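Local atomic coordinates of ascorbate-specific PTS system EIIA component (Streptococcus pyogenes serotype M1, PDB entry 2OQT), a protein that probably serves as the cytoplasmic phosphoryl-carrying component of a phosphoenolpyruvate-dependent system that takes up and phosphorylates ascorbate. Residues 87-90 against 96-99; 104-107 against 111-114; 2-7 against 144-149; 29-34 against 42-47. All coordinates share one frame; numbering follows the deposited sequence.

Contact 1 of 4, residues 87-90 against 96-99; sequences TKPV and KEVS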
loop_
_atom_site.group_PDB
_atom_site.type_symbol
_atom_site.label_atom_id
_atom_site.label_comp_id
_atom_site.label_asym_id
_atom_site.label_seq_id
_atom_site.Cartn_x
_atom_site.Cartn_y
_atom_site.Cartn_z
ATOM N N THR A 87 13.981 0.768 -0.801
ATOM C CA THR A 87 15.316 1.302 -0.938
ATOM C C THR A 87 15.467 2.271 -2.124
ATOM O O THR A 87 15.859 3.454 -1.956
ATOM C CB THR A 87 16.257 0.092 -1.130
ATOM O OG1 THR A 87 16.749 -0.327 0.153
ATOM C CG2 THR A 87 17.390 0.392 -2.110
ATOM N N LYS A 88 15.159 1.767 -3.321
ATOM C CA LYS A 88 15.329 2.547 -4.546
ATOM C C LYS A 88 14.001 2.598 -5.308
ATOM O O LYS A 88 13.375 1.550 -5.520
ATOM C CB LYS A 88 16.410 1.885 -5.419
ATOM C CG LYS A 88 17.212 2.809 -6.335
ATOM C CD LYS A 88 17.646 2.064 -7.640
ATOM C CE LYS A 88 18.762 0.988 -7.414
ATOM N NZ LYS A 88 18.388 -0.129 -6.475
ATOM N N PRO A 89 13.572 3.801 -5.721
ATOM C CA PRO A 89 12.346 4.053 -6.496
ATOM C C PRO A 89 12.157 3.108 -7.671
ATOM O O PRO A 89 13.073 2.844 -8.421
ATOM C CB PRO A 89 12.551 5.463 -7.025
ATOM C CG PRO A 89 13.402 6.114 -6.037
ATOM C CD PRO A 89 14.289 5.046 -5.417
ATOM N N VAL A 90 10.955 2.608 -7.838
ATOM C CA VAL A 90 10.696 1.676 -8.897
ATOM C C VAL A 90 9.815 2.447 -9.895
ATOM O O VAL A 90 9.085 3.348 -9.487
ATOM C CB VAL A 90 10.112 0.328 -8.300
ATOM C CG1 VAL A 90 8.564 0.327 -8.235
ATOM C CG2 VAL A 90 10.677 -0.886 -9.013
ATOM N N LYS A 96 5.791 6.745 -13.910
ATOM C CA LYS A 96 5.864 7.264 -12.532
ATOM C C LYS A 96 6.764 6.433 -11.620
ATOM O O LYS A 96 6.784 5.203 -11.717
ATOM C CB LYS A 96 4.482 7.341 -11.899
ATOM C CG LYS A 96 3.562 8.446 -12.409
ATOM C CD LYS A 96 2.359 8.655 -11.439
ATOM C CE LYS A 96 1.137 9.360 -12.129
ATOM N NZ LYS A 96 0.044 9.785 -11.136
ATOM N N GLU A 97 7.470 7.112 -10.719
ATOM C CA GLU A 97 8.433 6.496 -9.839
ATOM C C GLU A 97 7.880 6.309 -8.423
ATOM O O GLU A 97 7.341 7.234 -7.814
ATOM C CB GLU A 97 9.718 7.338 -9.782
ATOM C CG GLU A 97 10.687 7.144 -10.968
ATOM C CD GLU A 97 12.176 7.432 -10.617
ATOM O OE1 GLU A 97 12.493 7.649 -9.418
ATOM O OE2 GLU A 97 13.047 7.410 -11.541
ATOM N N VAL A 98 8.032 5.112 -7.876
ATOM C CA VAL A 98 7.389 4.792 -6.608
ATOM C C VAL A 98 8.389 4.296 -5.554
ATOM O O VAL A 98 9.264 3.467 -5.847
ATOM C CB VAL A 98 6.225 3.778 -6.829
ATOM C CG1 VAL A 98 5.682 3.234 -5.503
ATOM C CG2 VAL A 98 5.115 4.451 -7.647
ATOM N N SER A 99 8.253 4.802 -4.325
ATOM C CA SER A 99 9.131 4.332 -3.275
ATOM C C SER A 99 8.333 3.765 -2.149
ATOM O O SER A 99 8.861 2.984 -1.344
ATOM C CB SER A 99 10.086 5.444 -2.780
ATOM O OG SER A 99 11.117 5.668 -3.748
#

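Contact 2 of 4, residues 104-107 against 111-114; sequences LAAT and IHTT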
loop_
_atom_site.group_PDB
_atom_site.type_symbol
_atom_site.label_atom_id
_atom_site.label_comp_id
_atom_site.label_asym_id
_atom_site.label_seq_id
_atom_site.Cartn_x
_atom_site.Cartn_y
_atom_site.Cartn_z
ATOM N N LEU A 104 -4.035 -2.076 -0.481
ATOM C CA LEU A 104 -5.350 -1.983 0.085
ATOM C C LEU A 104 -6.137 -3.197 -0.334
ATOM O O LEU A 104 -6.169 -3.499 -1.508
ATOM C CB LEU A 104 -6.002 -0.754 -0.530
ATOM C CG LEU A 104 -7.454 -0.412 -0.293
ATOM C CD1 LEU A 104 -7.732 0.745 -1.226
ATOM C CD2 LEU A 104 -8.333 -1.501 -0.659
ATOM N N ALA A 105 -6.763 -3.907 0.596
ATOM C CA ALA A 105 -7.668 -5.007 0.206
ATOM C C ALA A 105 -9.033 -4.881 0.836
ATOM O O ALA A 105 -9.181 -4.578 2.045
ATOM C CB ALA A 105 -7.054 -6.399 0.501
ATOM N N ALA A 106 -10.043 -5.134 0.027
ATOM C CA ALA A 106 -11.395 -4.990 0.512
ATOM C C ALA A 106 -12.314 -6.013 -0.081
ATOM O O ALA A 106 -12.189 -6.364 -1.256
ATOM C CB ALA A 106 -11.929 -3.555 0.226
ATOM N N THR A 107 -13.255 -6.451 0.746
ATOM C CA THR A 107 -14.371 -7.293 0.327
ATOM C C THR A 107 -15.571 -6.470 -0.224
ATOM O O THR A 107 -16.442 -7.042 -0.882
ATOM C CB THR A 107 -14.875 -8.128 1.488
ATOM O OG1 THR A 107 -15.632 -7.286 2.349
ATOM C CG2 THR A 107 -13.730 -8.762 2.307
ATOM N N ILE A 111 -15.795 0.928 -0.195
ATOM C CA ILE A 111 -14.761 1.191 0.809
ATOM C C ILE A 111 -13.641 2.079 0.249
ATOM O O ILE A 111 -13.264 3.064 0.867
ATOM C CB ILE A 111 -14.211 -0.210 1.384
ATOM C CG1 ILE A 111 -15.085 -0.736 2.533
ATOM C CG2 ILE A 111 -12.694 -0.202 1.778
ATOM C CD1 ILE A 111 -14.989 -2.298 2.689
ATOM N N HIS A 112 -13.132 1.734 -0.932
ATOM C CA HIS A 112 -11.955 2.388 -1.502
ATOM C C HIS A 112 -11.983 3.924 -1.385
ATOM O O HIS A 112 -11.023 4.542 -0.918
ATOM C CB HIS A 112 -11.743 1.959 -2.974
ATOM C CG HIS A 112 -11.584 0.479 -3.150
ATOM N ND1 HIS A 112 -12.655 -0.386 -3.183
ATOM C CD2 HIS A 112 -10.479 -0.296 -3.241
ATOM C CE1 HIS A 112 -12.219 -1.628 -3.307
ATOM N NE2 HIS A 112 -10.901 -1.602 -3.342
ATOM N N THR A 113 -13.075 4.544 -1.820
ATOM C CA THR A 113 -13.088 5.989 -1.930
ATOM C C THR A 113 -13.680 6.642 -0.679
ATOM O O THR A 113 -13.225 7.696 -0.265
ATOM C CB THR A 113 -13.811 6.459 -3.211
ATOM O OG1 THR A 113 -15.208 6.385 -3.006
ATOM C CG2 THR A 113 -13.470 5.566 -4.406
ATOM N N THR A 114 -14.672 5.993 -0.076
ATOM C CA THR A 114 -15.351 6.520 1.117
ATOM C C THR A 114 -14.552 6.410 2.415
ATOM O O THR A 114 -14.720 7.218 3.322
ATOM C CB THR A 114 -16.673 5.804 1.353
ATOM O OG1 THR A 114 -16.403 4.398 1.502
ATOM C CG2 THR A 114 -17.642 6.053 0.181
#

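Contact 3 of 4, residues 2-7 against 144-149; sequences MNLKQA and EMVEES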
loop_
_atom_site.group_PDB
_atom_site.type_symbol
_atom_site.label_atom_id
_atom_site.label_comp_id
_atom_site.label_asym_id
_atom_site.label_seq_id
_atom_site.Cartn_x
_atom_site.Cartn_y
_atom_site.Cartn_z
HETATM N N MSE A 2 -12.775 0.318 8.491
HETATM C CA MSE A 2 -11.310 0.242 8.699
HETATM C C MSE A 2 -10.482 1.434 9.135
HETATM O O MSE A 2 -10.576 2.506 8.561
HETATM C CB MSE A 2 -10.689 -0.252 7.412
HETATM C CG MSE A 2 -10.662 -1.724 7.279
HETATM SE SE MSE A 2 -9.266 -2.061 5.986
HETATM C CE MSE A 2 -10.217 -1.289 4.363
ATOM N N ASN A 3 -9.614 1.201 10.114
ATOM C CA ASN A 3 -8.647 2.194 10.547
ATOM C C ASN A 3 -7.306 1.743 10.027
ATOM O O ASN A 3 -6.941 0.590 10.205
ATOM C CB ASN A 3 -8.648 2.319 12.087
ATOM C CG ASN A 3 -7.406 3.048 12.640
ATOM O OD1 ASN A 3 -6.401 3.248 11.947
ATOM N ND2 ASN A 3 -7.475 3.435 13.911
ATOM N N LEU A 4 -6.564 2.641 9.391
ATOM C CA LEU A 4 -5.270 2.287 8.811
ATOM C C LEU A 4 -4.225 1.821 9.812
ATOM O O LEU A 4 -3.640 0.765 9.612
ATOM C CB LEU A 4 -4.734 3.423 7.950
ATOM C CG LEU A 4 -3.300 3.297 7.436
ATOM C CD1 LEU A 4 -3.163 2.143 6.452
ATOM C CD2 LEU A 4 -2.860 4.619 6.820
ATOM N N LYS A 5 -3.992 2.591 10.874
ATOM C CA LYS A 5 -3.118 2.181 11.979
ATOM C C LYS A 5 -3.480 0.813 12.520
ATOM O O LYS A 5 -2.635 -0.070 12.631
ATOM C CB LYS A 5 -3.184 3.194 13.136
ATOM C CG LYS A 5 -1.814 3.577 13.735
ATOM C CD LYS A 5 -1.463 2.756 14.978
ATOM C CE LYS A 5 -1.944 3.439 16.268
ATOM N NZ LYS A 5 -1.227 4.740 16.502
ATOM N N GLN A 6 -4.745 0.621 12.845
ATOM C CA GLN A 6 -5.146 -0.614 13.462
ATOM C C GLN A 6 -4.950 -1.753 12.511
ATOM O O GLN A 6 -4.427 -2.793 12.903
ATOM C CB GLN A 6 -6.601 -0.558 13.936
ATOM C CG GLN A 6 -7.016 -1.771 14.787
ATOM C CD GLN A 6 -6.048 -2.026 15.976
ATOM O OE1 GLN A 6 -5.602 -1.080 16.673
ATOM N NE2 GLN A 6 -5.703 -3.299 16.186
ATOM N N ALA A 7 -5.397 -1.556 11.268
ATOM C CA ALA A 7 -5.307 -2.571 10.188
ATOM C C ALA A 7 -3.876 -3.076 10.009
ATOM O O ALA A 7 -3.633 -4.254 9.730
ATOM C CB ALA A 7 -5.833 -1.991 8.867
ATOM N N GLU A 144 3.698 5.672 14.115
ATOM C CA GLU A 144 3.657 6.981 14.759
ATOM C C GLU A 144 3.339 8.076 13.755
ATOM O O GLU A 144 2.602 9.020 14.068
ATOM C CB GLU A 144 4.919 7.253 15.577
ATOM C CG GLU A 144 4.754 6.832 17.058
ATOM C CD GLU A 144 6.035 6.252 17.668
ATOM O OE1 GLU A 144 7.079 6.273 16.975
ATOM O OE2 GLU A 144 6.004 5.777 18.833
HETATM N N MSE A 145 3.868 7.923 12.545
HETATM C CA MSE A 145 3.471 8.778 11.437
HETATM C C MSE A 145 1.994 8.650 11.139
HETATM O O MSE A 145 1.350 9.664 10.901
HETATM C CB MSE A 145 4.274 8.473 10.193
HETATM C CG MSE A 145 5.721 8.766 10.361
HETATM SE SE MSE A 145 6.601 8.835 8.653
HETATM C CE MSE A 145 5.447 10.169 7.764
ATOM N N VAL A 146 1.456 7.423 11.177
ATOM C CA VAL A 146 0.031 7.190 10.904
ATOM C C VAL A 146 -0.905 7.799 11.957
ATOM O O VAL A 146 -2.001 8.243 11.610
ATOM C CB VAL A 146 -0.310 5.670 10.660
ATOM C CG1 VAL A 146 -1.756 5.485 10.173
ATOM C CG2 VAL A 146 0.645 5.052 9.649
ATOM N N GLU A 147 -0.498 7.821 13.230
ATOM C CA GLU A 147 -1.302 8.514 14.259
ATOM C C GLU A 147 -1.323 10.025 13.983
ATOM O O GLU A 147 -2.366 10.688 14.052
ATOM C CB GLU A 147 -0.811 8.223 15.687
ATOM C CG GLU A 147 -1.829 8.549 16.777
ATOM C CD GLU A 147 -2.843 7.425 17.007
ATOM O OE1 GLU A 147 -3.653 7.109 16.096
ATOM O OE2 GLU A 147 -2.844 6.845 18.116
ATOM N N GLU A 148 -0.158 10.545 13.636
ATOM C CA GLU A 148 -0.001 11.922 13.265
ATOM C C GLU A 148 -0.948 12.354 12.120
ATOM O O GLU A 148 -1.292 13.533 12.015
ATOM C CB GLU A 148 1.462 12.116 12.910
ATOM C CG GLU A 148 1.917 13.543 12.755
ATOM C CD GLU A 148 3.405 13.655 12.489
ATOM O OE1 GLU A 148 3.837 14.772 12.119
ATOM O OE2 GLU A 148 4.139 12.642 12.644
ATOM N N SER A 149 -1.376 11.384 11.295
ATOM C CA SER A 149 -2.275 11.572 10.126
ATOM C C SER A 149 -3.694 11.874 10.514
ATOM O O SER A 149 -4.387 12.622 9.807
ATOM C CB SER A 149 -2.367 10.304 9.276
ATOM O OG SER A 149 -1.107 9.880 8.847
#

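Contact 4 of 4, residues 29-34 against 42-47; sequences LAVQPL and SAYYDA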
loop_
_atom_site.group_PDB
_atom_site.type_symbol
_atom_site.label_atom_id
_atom_site.label_comp_id
_atom_site.label_asym_id
_atom_site.label_seq_id
_atom_site.Cartn_x
_atom_site.Cartn_y
_atom_site.Cartn_z
ATOM N N LEU A 29 5.932 -7.736 -3.569
ATOM C CA LEU A 29 6.455 -7.487 -2.219
ATOM C C LEU A 29 5.434 -6.736 -1.392
ATOM O O LEU A 29 5.424 -6.843 -0.170
ATOM C CB LEU A 29 7.788 -6.701 -2.274
ATOM C CG LEU A 29 9.084 -7.365 -2.823
ATOM C CD1 LEU A 29 10.133 -6.283 -3.041
ATOM C CD2 LEU A 29 9.641 -8.529 -1.911
ATOM N N ALA A 30 4.569 -5.968 -2.051
ATOM C CA ALA A 30 3.666 -5.106 -1.332
ATOM C C ALA A 30 2.442 -5.893 -0.873
ATOM O O ALA A 30 1.799 -5.546 0.125
ATOM C CB ALA A 30 3.281 -3.919 -2.183
ATOM N N VAL A 31 2.113 -6.948 -1.603
ATOM C CA VAL A 31 0.954 -7.784 -1.291
ATOM C C VAL A 31 1.358 -8.920 -0.334
ATOM O O VAL A 31 0.547 -9.431 0.418
ATOM C CB VAL A 31 0.326 -8.395 -2.588
ATOM C CG1 VAL A 31 -0.914 -9.219 -2.255
ATOM C CG2 VAL A 31 -0.056 -7.312 -3.606
ATOM N N GLN A 32 2.623 -9.326 -0.387
ATOM C CA GLN A 32 3.117 -10.424 0.435
ATOM C C GLN A 32 2.683 -10.308 1.891
ATOM O O GLN A 32 2.025 -11.202 2.408
ATOM C CB GLN A 32 4.639 -10.539 0.300
ATOM C CG GLN A 32 5.229 -11.744 0.988
ATOM C CD GLN A 32 4.414 -12.979 0.736
ATOM O OE1 GLN A 32 4.297 -13.439 -0.407
ATOM N NE2 GLN A 32 3.809 -13.522 1.808
ATOM N N PRO A 33 2.973 -9.188 2.554
ATOM C CA PRO A 33 2.620 -9.124 3.992
ATOM C C PRO A 33 1.144 -9.418 4.309
ATOM O O PRO A 33 0.778 -9.533 5.497
ATOM C CB PRO A 33 2.941 -7.675 4.370
ATOM C CG PRO A 33 3.944 -7.246 3.409
ATOM C CD PRO A 33 3.584 -7.931 2.095
ATOM N N LEU A 34 0.312 -9.527 3.265
ATOM C CA LEU A 34 -1.130 -9.705 3.423
ATOM C C LEU A 34 -1.515 -11.121 3.138
ATOM O O LEU A 34 -2.619 -11.581 3.437
ATOM C CB LEU A 34 -1.854 -8.793 2.470
ATOM C CG LEU A 34 -2.522 -7.594 3.120
ATOM C CD1 LEU A 34 -1.769 -7.078 4.317
ATOM C CD2 LEU A 34 -2.853 -6.521 2.082
ATOM N N SER A 42 -2.653 -15.368 -3.055
ATOM C CA SER A 42 -1.880 -14.980 -4.216
ATOM C C SER A 42 -2.801 -14.498 -5.344
ATOM O O SER A 42 -2.460 -13.605 -6.098
ATOM C CB SER A 42 -1.022 -16.154 -4.709
ATOM O OG SER A 42 -1.867 -17.216 -5.151
ATOM N N ALA A 43 -3.972 -15.088 -5.483
ATOM C CA ALA A 43 -4.807 -14.725 -6.611
ATOM C C ALA A 43 -5.088 -13.197 -6.594
ATOM O O ALA A 43 -5.528 -12.629 -7.609
ATOM C CB ALA A 43 -6.084 -15.514 -6.588
ATOM N N TYR A 44 -4.847 -12.560 -5.441
ATOM C CA TYR A 44 -4.962 -11.108 -5.298
ATOM C C TYR A 44 -3.796 -10.417 -5.961
ATOM O O TYR A 44 -3.994 -9.495 -6.692
ATOM C CB TYR A 44 -5.127 -10.650 -3.828
ATOM C CG TYR A 44 -5.611 -9.214 -3.718
ATOM C CD1 TYR A 44 -6.722 -8.766 -4.460
ATOM C CD2 TYR A 44 -4.939 -8.268 -2.913
ATOM C CE1 TYR A 44 -7.163 -7.431 -4.369
ATOM C CE2 TYR A 44 -5.379 -6.915 -2.841
ATOM C CZ TYR A 44 -6.481 -6.520 -3.556
ATOM O OH TYR A 44 -6.926 -5.223 -3.492
ATOM N N TYR A 45 -2.576 -10.855 -5.718
ATOM C CA TYR A 45 -1.462 -10.349 -6.499
ATOM C C TYR A 45 -1.794 -10.459 -8.027
ATOM O O TYR A 45 -1.895 -9.466 -8.711
ATOM C CB TYR A 45 -0.182 -11.087 -6.085
ATOM C CG TYR A 45 0.939 -11.042 -7.111
ATOM C CD1 TYR A 45 1.686 -9.873 -7.325
ATOM C CD2 TYR A 45 1.231 -12.157 -7.886
ATOM C CE1 TYR A 45 2.731 -9.819 -8.296
ATOM C CE2 TYR A 45 2.262 -12.110 -8.867
ATOM C CZ TYR A 45 3.005 -10.941 -9.058
ATOM O OH TYR A 45 4.008 -10.929 -10.012
ATOM N N ASP A 46 -2.037 -11.653 -8.537
ATOM C CA ASP A 46 -2.511 -11.832 -9.902
ATOM C C ASP A 46 -3.557 -10.823 -10.361
ATOM O O ASP A 46 -3.460 -10.255 -11.452
ATOM C CB ASP A 46 -3.028 -13.262 -10.071
ATOM C CG ASP A 46 -1.962 -14.276 -9.750
ATOM O OD1 ASP A 46 -2.244 -15.370 -9.218
ATOM O OD2 ASP A 46 -0.807 -13.937 -9.983
ATOM N N ALA A 47 -4.554 -10.581 -9.523
ATOM C CA ALA A 47 -5.588 -9.669 -9.911
ATOM C C ALA A 47 -5.019 -8.229 -9.979
ATOM O O ALA A 47 -5.448 -7.406 -10.763
ATOM C CB ALA A 47 -6.794 -9.811 -8.983
#

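Contact 1 of 4, residues 87-90 against 96-99
Val90 O accepts from Val98 N at 2.6 Å, the donor lying in the carbonyl plane, and has a weaker C-H contact from Glu97 CA at 3.2 Å. The exchange is returned by Val98 O, which accepts from Val90 N at 2.7 Å, here with the donor tilted 19° out of the carbonyl plane, and also has Pro89 CA close by. Val90 and Val98 thus form an antiparallel hydrogen-bonded pair of the beta hairpin made by strands 89-91 and 97-105. Their side chains lie on the same face of the sheet and barely brush; Val98 is covered there by Val60 and Phe92.

Pro89, one residue before, meets the other strand through its CA and its ring. Ser99 OG comes up to Pro89 CG at 3.3 Å, while Glu97 OE1 lies 3.2 Å from Pro89 CB. Glu97 reaches that spot because its CG stands anti to the carbonyl carbon (chi1 -80°) and the chain then runs out extended, crossing the proline obliquely. Ser99, by contrast, has its backbone tied to Gly64 and Leu86.

Backbone amides supply the directional bonds of this pair of strands, whereas Glu97 OE1 and Ser99 OG approach Pro89 at C-H groups, so the proline is held by close packing rather than by hydrogen bonds.

Contact 2 of 4, residues 104-107 against 111-114
Leu104 and His112 make the tight part of this contact. Both methyls of the leucine bear on one ring carbon, Leu104 CD1 and CD2 each lying 3.6 Å from His112 CD2, and Leu104 CD2 is almost as near to NE2. The methyl approach is oblique to the imidazole. With CG anti to the backbone N (chi1 173°), Leu104 directs its fork out from the strand at the helix, and the histidine ring reaches back to meet it. The ND1 of His112 is bonded to Pro109 O, a bond back to the connection before the helix, which limits the rotation of the ring.

The looser side belongs to Ala106, whose single methyl is shared between two neighbours. Ala106 CB meets Ile111 CG2 at 3.8 Å, with Ile111 CD1 slightly farther off, and sits 4.0 Å from His112 CE1. The imidazole therefore spans Leu104 at the strand's end and Ala106 just after it, whereas the isoleucine is partly exposed to solvent.

Three residues separate the segments, so the chain leaves the end of strand 97-105 and turns back as helix 111-124. The ring of His112 also meets that of His69, which lies in a Met-Pro-His sequence matching the phosphorylation motif of this EIIA family, placing this strand-to-helix junction probably beside the phosphoryl-transfer site; Met67 covers Leu104, and Ala80 continues the sheet beside Ala105.

Contact 3 of 4, residues 2-7 against 144-149
Lys5 and Val146 mark the closest passage of the two helices, their CA atoms 6.0 Å apart, near the start of helix 4-10 and near the end of helix 139-149. Val146 CG1, set anti to the backbone N (chi1 -172°), does most of the touching: it lies 3.6 Å from Leu4 CD2 and 3.7 Å from Lys5 N, so the methyl fits against the first turn of the N-terminal helix. Leu4 and Val146 cross at about a right angle, and the CB and CG of Lys5 lie on the valine from another quarter, each 4.0 Å from Val146 CG1.

The contact brings the two ends of the chain together across more than 130 residues, on the same flank of the sheet as helix 111-124. Helix 111-124 also takes part: Leu123 packs on Val146, and the side chain of Gln119 is bonded to both Leu4 N and Met2 O. Phe81, on strand 80-86, lies against Leu4. Asn3 is the N-cap of helix 4-10, its OD1 accepting a weak capping bond from Gln6 N and a hydrogen bond from Lys150 NZ.

Past CG, the chain of Lys5 bends repeatedly (chi2 -96°, chi3 -91°), which swings its ammonium group toward Glu147. Lys5 NZ forms a salt bridge with Glu147 OE2 at 3.1 Å, with OE1 only a little farther off. Lys5 NZ also rests against Glu147 CB, 3.6 Å away, on the solvent-exposed side.

Contact 4 of 4, residues 29-34 against 42-47
Val31 carries nearly all of the contact of 29-34 with Tyr44 and Tyr45. Its CB already points at the second helix, and Val31 CB stands 4.4 Å from Tyr45 CB. From there the branches part. CG1, held anti to the backbone N (chi1 -178°), is the branch that reaches the gap between the tyrosines: Val31 CG1 lies 4.2 Å from Tyr44 CD2, oblique to that ring, and equally far from Tyr45 N, with Tyr45 CB close behind. CG2 goes the other way, and Val31 CG2 comes no nearer than 4.5 Å to Tyr45 CB. These are van der Waals separations without any compression, and the patch is small.

The two segments belong to consecutive helices, 23-36 and 42-55, which follow one another through a short connection and lie on the same side of the mixed sheet. Ala30 and Pro33 face that sheet, packing on Ile84 of strand 80-86, while Val31 is turned from it to the neighbouring helix. Helix 23-36 is kinked near Pro33, which lacks the N-H for a regular turn.

The two tyrosines diverge from the valine. Tyr45 sends its ring back along helix 23-36, over Val27 and Arg28. Tyr44, its CG anti to the backbone N, crosses Val31 at about a right angle and runs inward past Ala105 to the sheet, where its hydroxyl is bonded to Leu104 O and Ala70 N and its ring touches His69.

In the fold
Helices flank the sheet on both sides: contact 4 joins two on one side, while contacts 2 and 3 lie toward the other. Contacts 1 and 2 share strand 97-105, but their centres are 24 Å apart and fall on opposite sides of the chain's centre. Contacts 2 and 4 are buried and rest on packing, with no hydrogen bond between their segments; of the partly exposed pair, contact 1 rests on paired backbone bonds, and contact 3 combines apolar packing with a salt bridge. Contact 2 touches both contact 4, by a probable hydrogen bond of 2.7 Å between Leu104 O and Tyr44 OH and by packing of Ala105 on Tyr44, and contact 3, where Ile111 CG2 and Met2 CE are 3.7 Å apart. Contact 1 touches none.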